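PDB 5LHA: omega transaminase from Pseudomonas sp., which probably transfers amino groups between amines and keto or aldehyde acceptors, as a fold type I transaminase that uses pyridoxal phosphate and is here bound to pyridoxamine phosphate. Local coordinates for residues A[99-104]-A[340-345]. Numbering follows the deposited sequence.
Sequences VFDLAE and AALAVL
Leu102 reaches across to three residues of 340-345 and makes the tight part of this contact. Its CG stands anti to the backbone N (chi1 -175°), which carries CG toward the other helix; from there CD1 and CD2 diverge. CD2 meets Ala341 CB at 3.8 Å. The other branch, CD1, lies 3.9 Å from Leu342 CD2 and 4.0 Å from Leu345 CD1. The Leu102 side chain runs obliquely to that of Leu342 and at about a right angle to that of Leu345. Ala341 brings only a methyl, and both Leu102 methyls pack against it. The backbones come nearest at the two leucines, with Leu102 CA 6.6 Å from Leu342 CA. The axes of the two short segments approach to 10.1 Å and run in the same general direction, 35° apart.

The solvent side is looser: a single apolar touch between two partly exposed residues. Here Leu342 CD1 touches Asp101 CB at 3.8 Å, so Asp101 offers its aliphatic carbon to the contact. Its carboxylate is held elsewhere: OD2 forms a salt bridge with Arg98, and OD1 is hydrogen-bonded to Tyr14 of the second subunit. No hydrogen bond joins the two segments.

The contact packs helix 97-109 against helix 335-350 within the class III aminotransferase fold. Leu102 also touches Leu302 and, on strand 115-121, Phe120. Arg105, further along helix 97-109, packs on Leu342 and Leu345. Ala343 and Val344 lean on helix 72-85, while Phe100 meets Phe21 of the second subunit edge-to-face, placing helix 97-109 between helix 335-350 and the second subunit.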
loop_
_atom_site.group_PDB
_atom_site.type_symbol
_atom_site.label_atom_id
_atom_site.label_comp_id
_atom_site.label_asym_id
_atom_site.label_seq_id
_atom_site.Cartn_x
_atom_site.Cartn_y
_atom_site.Cartn_z
ATOM N N VAL A 99 16.238 10.952 32.903
ATOM C CA VAL A 99 15.583 11.331 31.652
ATOM C C VAL A 99 15.283 12.828 31.617
ATOM O O VAL A 99 15.342 13.457 30.552
ATOM C CB VAL A 99 14.322 10.472 31.427
ATOM C CG1 VAL A 99 13.311 10.686 32.509
ATOM C CG2 VAL A 99 13.706 10.807 30.097
ATOM N N PHE A 100 14.948 13.423 32.761
ATOM C CA PHE A 100 14.860 14.875 32.839
ATOM C C PHE A 100 16.179 15.515 32.438
ATOM O O PHE A 100 16.216 16.422 31.602
ATOM C CB PHE A 100 14.505 15.305 34.257
ATOM C CG PHE A 100 13.061 15.172 34.599
ATOM C CD1 PHE A 100 12.600 14.036 35.237
ATOM C CD2 PHE A 100 12.168 16.192 34.320
ATOM C CE1 PHE A 100 11.275 13.909 35.576
ATOM C CE2 PHE A 100 10.836 16.071 34.655
ATOM C CZ PHE A 100 10.390 14.930 35.285
ATOM N N ASP A 101 17.282 15.033 33.020
ATOM C CA ASP A 101 18.574 15.681 32.839
ATOM C C ASP A 101 18.961 15.743 31.368
ATOM O O ASP A 101 19.331 16.807 30.859
ATOM C CB ASP A 101 19.648 14.935 33.636
ATOM C CG ASP A 101 19.366 14.905 35.125
ATOM O OD1 ASP A 101 18.610 15.770 35.618
ATOM O OD2 ASP A 101 19.911 14.016 35.811
ATOM N N LEU A 102 18.871 14.606 30.666
ATOM C CA LEU A 102 19.313 14.525 29.274
ATOM C C LEU A 102 18.368 15.266 28.327
ATOM O O LEU A 102 18.818 15.864 27.341
ATOM C CB LEU A 102 19.453 13.057 28.862
ATOM C CG LEU A 102 20.023 12.762 27.477
ATOM C CD1 LEU A 102 21.392 13.402 27.324
ATOM C CD2 LEU A 102 20.089 11.268 27.223
ATOM N N ALA A 103 17.056 15.196 28.572
ATOM C CA ALA A 103 16.109 15.946 27.746
ATOM C C ALA A 103 16.354 17.448 27.848
ATOM O O ALA A 103 16.383 18.159 26.837
ATOM C CB ALA A 103 14.674 15.605 28.148
ATOM N N GLU A 104 16.500 17.954 29.073
ATOM C CA GLU A 104 16.892 19.345 29.268
ATOM C C GLU A 104 18.222 19.635 28.583
ATOM O O GLU A 104 18.385 20.676 27.938
ATOM C CB GLU A 104 16.973 19.648 30.764
ATOM C CG GLU A 104 17.412 21.060 31.118
ATOM C CD GLU A 104 16.299 22.091 30.965
ATOM O OE1 GLU A 104 15.122 21.698 30.799
ATOM O OE2 GLU A 104 16.604 23.300 31.017
ATOM N N ALA A 340 25.154 7.464 30.952
ATOM C CA ALA A 340 26.321 7.355 30.087
ATOM C C ALA A 340 26.343 8.469 29.046
ATOM O O ALA A 340 27.415 8.986 28.709
ATOM C CB ALA A 340 26.368 5.977 29.419
ATOM N N ALA A 341 25.177 8.819 28.492
ATOM C CA ALA A 341 25.099 9.898 27.511
ATOM C C ALA A 341 25.628 11.210 28.075
ATOM O O ALA A 341 26.394 11.923 27.411
ATOM C CB ALA A 341 23.655 10.075 27.039
ATOM N N LEU A 342 25.211 11.556 29.298
ATOM C CA LEU A 342 25.641 12.817 29.903
ATOM C C LEU A 342 27.154 12.885 30.021
ATOM O O LEU A 342 27.758 13.929 29.739
ATOM C CB LEU A 342 24.978 13.013 31.266
ATOM C CG LEU A 342 23.464 13.226 31.177
ATOM C CD1 LEU A 342 22.777 13.096 32.535
ATOM C CD2 LEU A 342 23.179 14.572 30.556
ATOM N N ALA A 343 27.787 11.778 30.420
ATOM C CA ALA A 343 29.241 11.759 30.519
ATOM C C ALA A 343 29.878 11.897 29.147
ATOM O O ALA A 343 30.916 12.551 28.996
ATOM C CB ALA A 343 29.709 10.471 31.199
ATOM N N VAL A 344 29.260 11.298 28.131
ATOM C CA VAL A 344 29.822 11.349 26.787
ATOM C C VAL A 344 29.753 12.768 26.233
ATOM O O VAL A 344 30.723 13.264 25.649
ATOM C CB VAL A 344 29.107 10.328 25.881
ATOM C CG1 VAL A 344 29.452 10.557 24.416
ATOM C CG2 VAL A 344 29.493 8.918 26.290
ATOM N N LEU A 345 28.628 13.455 26.432
ATOM C CA LEU A 345 28.500 14.817 25.918
ATOM C C LEU A 345 29.495 15.760 26.576
ATOM O O LEU A 345 30.005 16.686 25.933
ATOM C CB LEU A 345 27.084 15.336 26.144
ATOM C CG LEU A 345 25.987 14.561 25.429
ATOM C CD1 LEU A 345 24.628 15.142 25.762
ATOM C CD2 LEU A 345 26.250 14.605 23.946
#